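Local coordinates for putative thiol-disulfide isomerase or thioredoxin (Salmonella enterica subsp. enterica serovar Typhimurium, PDB 3L9V), which probably catalyses thiol-disulfide exchange as a DsbA-like oxidoreductase of the thioredoxin fold, helping to form disulfide bonds in other proteins, at residues H56-G61 against E66-W71; W71-V76 against R105-A110. All blocks are in the same frame, centred on the assembly; numbering follows the deposited sequence.

Contact 1 of 2, residues H56-G61 against E66-W71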
loop_
_atom_site.group_PDB
_atom_site.type_symbol
_atom_site.label_atom_id
_atom_site.label_comp_id
_atom_site.label_asym_id
_atom_site.label_seq_id
_atom_site.Cartn_x
_atom_site.Cartn_y
_atom_site.Cartn_z
ATOM N N HIS A 56 -1.309 2.432 -3.976
ATOM C CA HIS A 56 -2.427 1.614 -4.433
ATOM C C HIS A 56 -2.368 1.337 -5.932
ATOM O O HIS A 56 -1.928 2.184 -6.719
ATOM C CB HIS A 56 -3.766 2.273 -4.066
ATOM C CG HIS A 56 -4.905 1.314 -4.070
ATOM N ND1 HIS A 56 -5.763 1.159 -5.148
ATOM C CD2 HIS A 56 -5.317 0.406 -3.148
ATOM C CE1 HIS A 56 -6.634 0.213 -4.884
ATOM N NE2 HIS A 56 -6.400 -0.256 -3.671
ATOM N N VAL A 57 -2.796 0.143 -6.329
ATOM C CA VAL A 57 -2.759 -0.244 -7.729
ATOM C C VAL A 57 -4.185 -0.353 -8.249
ATOM O O VAL A 57 -5.087 -0.806 -7.544
ATOM C CB VAL A 57 -1.979 -1.569 -7.979
ATOM C CG1 VAL A 57 -0.648 -1.582 -7.196
ATOM C CG2 VAL A 57 -2.814 -2.766 -7.642
ATOM N N SER A 58 -4.369 0.073 -9.491
ATOM C CA SER A 58 -5.685 0.302 -10.062
ATOM C C SER A 58 -6.173 -0.894 -10.832
ATOM O O SER A 58 -7.371 -1.026 -11.057
ATOM C CB SER A 58 -5.637 1.516 -10.995
ATOM O OG SER A 58 -5.228 2.643 -10.256
ATOM N N LEU A 59 -5.249 -1.768 -11.229
ATOM C CA LEU A 59 -5.605 -2.808 -12.185
ATOM C C LEU A 59 -6.622 -3.807 -11.649
ATOM O O LEU A 59 -7.362 -4.419 -12.414
ATOM C CB LEU A 59 -4.368 -3.510 -12.784
ATOM C CG LEU A 59 -3.452 -4.498 -12.055
ATOM C CD1 LEU A 59 -4.188 -5.683 -11.434
ATOM C CD2 LEU A 59 -2.406 -4.998 -13.046
ATOM N N LEU A 60 -6.678 -3.961 -10.338
ATOM C CA LEU A 60 -7.473 -5.029 -9.755
ATOM C C LEU A 60 -8.853 -4.523 -9.323
ATOM O O LEU A 60 -8.971 -3.433 -8.745
ATOM C CB LEU A 60 -6.721 -5.610 -8.559
ATOM C CG LEU A 60 -7.053 -6.994 -8.038
ATOM C CD1 LEU A 60 -6.777 -8.083 -9.082
ATOM C CD2 LEU A 60 -6.222 -7.226 -6.802
ATOM N N GLY A 61 -9.886 -5.311 -9.624
ATOM C CA GLY A 61 -11.242 -5.051 -9.175
ATOM C C GLY A 61 -11.998 -3.936 -9.880
ATOM O O GLY A 61 -11.419 -3.105 -10.575
ATOM N N GLU A 66 -10.881 4.114 -8.706
ATOM C CA GLU A 66 -11.505 4.995 -7.719
ATOM C C GLU A 66 -10.794 4.900 -6.366
ATOM O O GLU A 66 -10.590 5.903 -5.680
ATOM C CB GLU A 66 -12.991 4.634 -7.546
ATOM C CG GLU A 66 -13.886 5.074 -8.689
ATOM C CD GLU A 66 -14.039 4.013 -9.786
ATOM O OE1 GLU A 66 -13.266 3.019 -9.819
ATOM O OE2 GLU A 66 -14.932 4.189 -10.634
ATOM N N LEU A 67 -10.439 3.680 -5.974
ATOM C CA LEU A 67 -9.657 3.473 -4.765
ATOM C C LEU A 67 -8.272 4.149 -4.878
ATOM O O LEU A 67 -7.852 4.831 -3.968
ATOM C CB LEU A 67 -9.549 1.974 -4.465
ATOM C CG LEU A 67 -10.936 1.421 -4.026
ATOM C CD1 LEU A 67 -10.933 -0.078 -4.040
ATOM C CD2 LEU A 67 -11.293 1.930 -2.627
ATOM N N THR A 68 -7.578 3.958 -6.001
ATOM C CA THR A 68 -6.280 4.611 -6.200
ATOM C C THR A 68 -6.364 6.139 -6.021
ATOM O O THR A 68 -5.494 6.741 -5.423
ATOM C CB THR A 68 -5.670 4.268 -7.591
ATOM O OG1 THR A 68 -5.354 2.869 -7.645
ATOM C CG2 THR A 68 -4.359 5.112 -7.901
ATOM N N ARG A 69 -7.418 6.747 -6.539
ATOM C CA ARG A 69 -7.618 8.193 -6.414
ATOM C C ARG A 69 -7.971 8.522 -4.982
ATOM O O ARG A 69 -7.499 9.508 -4.448
ATOM C CB ARG A 69 -8.705 8.685 -7.385
ATOM C CG ARG A 69 -9.004 10.223 -7.341
ATOM C CD ARG A 69 -9.820 10.656 -8.570
ATOM N NE ARG A 69 -8.998 10.710 -9.769
ATOM C CZ ARG A 69 -8.240 11.753 -10.108
ATOM N NH1 ARG A 69 -8.230 12.841 -9.350
ATOM N NH2 ARG A 69 -7.497 11.709 -11.208
ATOM N N ALA A 70 -8.781 7.673 -4.346
ATOM C CA ALA A 70 -9.138 7.877 -2.951
ATOM C C ALA A 70 -7.885 7.804 -2.083
ATOM O O ALA A 70 -7.695 8.627 -1.177
ATOM C CB ALA A 70 -10.172 6.843 -2.503
ATOM N N TRP A 71 -7.013 6.835 -2.388
ATOM C CA TRP A 71 -5.737 6.718 -1.689
ATOM C C TRP A 71 -4.813 7.925 -1.949
ATOM O O TRP A 71 -4.113 8.388 -1.065
ATOM C CB TRP A 71 -5.028 5.430 -2.133
ATOM C CG TRP A 71 -3.830 5.122 -1.312
ATOM C CD1 TRP A 71 -2.513 5.213 -1.709
ATOM C CD2 TRP A 71 -3.811 4.661 0.051
ATOM N NE1 TRP A 71 -1.686 4.857 -0.661
ATOM C CE2 TRP A 71 -2.453 4.500 0.419
ATOM C CE3 TRP A 71 -4.810 4.388 1.000
ATOM C CZ2 TRP A 71 -2.067 4.052 1.691
ATOM C CZ3 TRP A 71 -4.434 3.959 2.259
ATOM C CH2 TRP A 71 -3.068 3.787 2.598
#
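The imidazole of His-56 meets the helix at Thr-68, where ND1 and OG1 lie 3.1 Å apart in a nearly straight hydrogen bond (171°). OG1 sits at the ring edge, in plane, the direction in which a ring nitrogen bonds well, whether it carries the proton or a lone pair. Ser-58 reaches the same hydroxyl from the loop: its OG lies 2.6 Å from Thr-68 OG1. Threonine suits this place because its first torsion (chi1 -66°) sets OG1 beside its own backbone N, facing the loop, while CG2 packs against Ser-58 OG. Carbon packing completes the contact. Leu-67 CB touches His-56 CE1 at 3.4 Å, and the CB atoms of His-56 and Trp-71 are 3.9 Å apart.

A second shell fixes these groups. Thr-68 OG1 is also hydrogen-bonded to the carbonyl of Gly-64, Ser-58 OG to the carboxylate oxygen OE2 of Glu-135, and His-56 NE2 to the backbone N of Phe-24, so both imidazole nitrogens have partners and the ring cannot easily turn. Trp-71 NE1 is held by the carbonyl of Lys-54. The arrangement ties the end of edge strand 52-56 to helix 64-77, where the thioredoxin fold gives way to the helical insertion of DsbA-like proteins.

Contact 2 of 2, residues W71-V76 against R105-A110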
loop_
_atom_site.group_PDB
_atom_site.type_symbol
_atom_site.label_atom_id
_atom_site.label_comp_id
_atom_site.label_asym_id
_atom_site.label_seq_id
_atom_site.Cartn_x
_atom_site.Cartn_y
_atom_site.Cartn_z
ATOM N N TRP A 71 -7.013 6.835 -2.388
ATOM C CA TRP A 71 -5.737 6.718 -1.689
ATOM C C TRP A 71 -4.813 7.925 -1.949
ATOM O O TRP A 71 -4.113 8.388 -1.065
ATOM C CB TRP A 71 -5.028 5.430 -2.133
ATOM C CG TRP A 71 -3.830 5.122 -1.312
ATOM C CD1 TRP A 71 -2.513 5.213 -1.709
ATOM C CD2 TRP A 71 -3.811 4.661 0.051
ATOM N NE1 TRP A 71 -1.686 4.857 -0.661
ATOM C CE2 TRP A 71 -2.453 4.500 0.419
ATOM C CE3 TRP A 71 -4.810 4.388 1.000
ATOM C CZ2 TRP A 71 -2.067 4.052 1.691
ATOM C CZ3 TRP A 71 -4.434 3.959 2.259
ATOM C CH2 TRP A 71 -3.068 3.787 2.598
ATOM N N ALA A 72 -4.781 8.375 -3.190
ATOM C CA ALA A 72 -4.042 9.590 -3.530
ATOM C C ALA A 72 -4.522 10.730 -2.614
ATOM O O ALA A 72 -3.732 11.528 -2.121
ATOM C CB ALA A 72 -4.267 9.923 -5.013
ATOM N N LEU A 73 -5.825 10.775 -2.346
ATOM C CA LEU A 73 -6.376 11.852 -1.520
ATOM C C LEU A 73 -5.912 11.680 -0.081
ATOM O O LEU A 73 -5.412 12.624 0.547
ATOM C CB LEU A 73 -7.921 11.903 -1.620
ATOM C CG LEU A 73 -8.548 12.995 -0.759
ATOM C CD1 LEU A 73 -8.041 14.394 -1.173
ATOM C CD2 LEU A 73 -10.080 12.898 -0.847
ATOM N N ALA A 74 -6.062 10.459 0.436
ATOM C CA ALA A 74 -5.490 10.091 1.723
ATOM C C ALA A 74 -4.016 10.530 1.864
ATOM O O ALA A 74 -3.624 11.104 2.870
ATOM C CB ALA A 74 -5.580 8.576 1.924
HETATM N N MSE A 75 -3.189 10.199 0.882
HETATM C CA MSE A 75 -1.779 10.592 0.944
HETATM C C MSE A 75 -1.641 12.129 1.009
HETATM O O MSE A 75 -0.967 12.668 1.881
HETATM C CB MSE A 75 -1.001 10.028 -0.260
HETATM C CG MSE A 75 -1.039 8.484 -0.430
HETATM SE SE MSE A 75 -0.139 7.910 -2.116
HETATM C CE MSE A 75 1.604 7.943 -1.294
ATOM N N VAL A 76 -2.293 12.839 0.101
ATOM C CA VAL A 76 -2.240 14.302 0.155
ATOM C C VAL A 76 -2.630 14.825 1.550
ATOM O O VAL A 76 -1.991 15.740 2.063
ATOM C CB VAL A 76 -3.109 14.934 -0.932
ATOM C CG1 VAL A 76 -3.240 16.457 -0.712
ATOM C CG2 VAL A 76 -2.511 14.640 -2.310
ATOM N N ARG A 105 -18.192 7.550 0.675
ATOM C CA ARG A 105 -18.856 7.405 1.962
ATOM C C ARG A 105 -17.891 6.877 3.021
ATOM O O ARG A 105 -17.794 7.428 4.120
ATOM C CB ARG A 105 -20.100 6.509 1.807
ATOM C CG ARG A 105 -20.951 6.361 3.050
ATOM C CD ARG A 105 -22.145 5.437 2.785
ATOM N NE ARG A 105 -21.775 4.211 2.071
ATOM C CZ ARG A 105 -21.174 3.162 2.631
ATOM N NH1 ARG A 105 -20.857 3.171 3.920
ATOM N NH2 ARG A 105 -20.877 2.102 1.896
ATOM N N VAL A 106 -17.143 5.825 2.692
ATOM C CA VAL A 106 -16.181 5.295 3.656
ATOM C C VAL A 106 -15.057 6.322 3.933
ATOM O O VAL A 106 -14.555 6.410 5.049
ATOM C CB VAL A 106 -15.546 3.970 3.158
ATOM C CG1 VAL A 106 -14.343 3.605 4.018
ATOM C CG2 VAL A 106 -16.590 2.830 3.119
ATOM N N PHE A 107 -14.640 7.082 2.921
ATOM C CA PHE A 107 -13.540 8.031 3.131
ATOM C C PHE A 107 -14.013 9.116 4.105
ATOM O O PHE A 107 -13.319 9.448 5.068
ATOM C CB PHE A 107 -13.101 8.652 1.801
ATOM C CG PHE A 107 -11.823 9.453 1.884
ATOM C CD1 PHE A 107 -11.804 10.703 2.488
ATOM C CD2 PHE A 107 -10.655 8.972 1.314
ATOM C CE1 PHE A 107 -10.634 11.456 2.550
ATOM C CE2 PHE A 107 -9.476 9.705 1.366
ATOM C CZ PHE A 107 -9.455 10.949 1.995
HETATM N N MSE A 108 -15.209 9.645 3.855
HETATM C CA MSE A 108 -15.799 10.693 4.711
HETATM C C MSE A 108 -16.008 10.234 6.135
HETATM O O MSE A 108 -15.751 10.968 7.072
HETATM C CB MSE A 108 -17.151 11.148 4.150
HETATM C CG MSE A 108 -17.018 11.956 2.893
HETATM SE SE MSE A 108 -18.771 12.257 2.144
HETATM C CE MSE A 108 -19.575 12.970 3.806
ATOM N N SER A 109 -16.471 9.001 6.297
ATOM C CA SER A 109 -16.702 8.465 7.627
ATOM C C SER A 109 -15.402 8.286 8.406
ATOM O O SER A 109 -15.359 8.468 9.611
ATOM C CB SER A 109 -17.438 7.127 7.533
ATOM O OG SER A 109 -17.578 6.548 8.817
ATOM N N ALA A 110 -14.330 7.934 7.720
ATOM C CA ALA A 110 -13.063 7.672 8.397
ATOM C C ALA A 110 -12.364 8.982 8.753
ATOM O O ALA A 110 -11.628 9.080 9.747
ATOM C CB ALA A 110 -12.168 6.826 7.503
#
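Leu-73 and Phe-107 meet between helices 64-77 and 100-111 with the same extended first torsion: each CG lies opposite its own backbone N, at chi1 179° in Leu-73 and -170° in Phe-107. On residues that already point toward the other helix, this extends each chain to its partner. Phenylalanine is long enough to bridge the distance, for even the nearest pair of CA atoms, those of Ala-74 and Phe-107, stands 8.4 Å apart.

The leucine lies over one face of the ring. Leu-73 CD2 is 3.9 Å from the centroid of the Phe-107 ring and 28° off the normal, a CH-pi contact. The same methyl, Leu-73 CD2, comes closest at Phe-107 CZ (3.5 Å), which Leu-73 CG also touches. Ala-74 comes instead to the rim: its backbone N lies near the ring plane, 3.6 Å from CE2 of Phe-107, and its CB is 4.1 Å from that same carbon. A small side chain suits this position, since it lets the ring end come up to the helix backbone.

Around the pair, Tyr-118 meets Phe-107 edge-to-face and Ile-83 and Ile-113 touch it, while Val-127 and Ile-122 pack on Leu-73. With no hydrogen bond between the two segments, they are joined by dispersion forces and the exclusion of water, and the contact rests on the shape match of an aromatic ring with Leu-73 and Ala-74.

Both contacts are buried and both use helix 64-77, but they look to different neighbours. Trp-71 lies in both segments but makes its contact only with His-56, in contact 1. Contact 1 binds the helix back to the loop just after strand 52-56, whereas contact 2 joins it to helix 100-111, within the helical part of the protein and farther from the centre of the chain. Their centres lie about 12 Å apart. The chemistry changes accordingly: beside the sheet, polar side chains are buried and satisfied by shared hydrogen bonds, while between the helices apolar groups suffice. Ala-70 O lies 3.3 Å from CE2 of Phe-107, so the helix of contact 1 already meets the ring of contact 2.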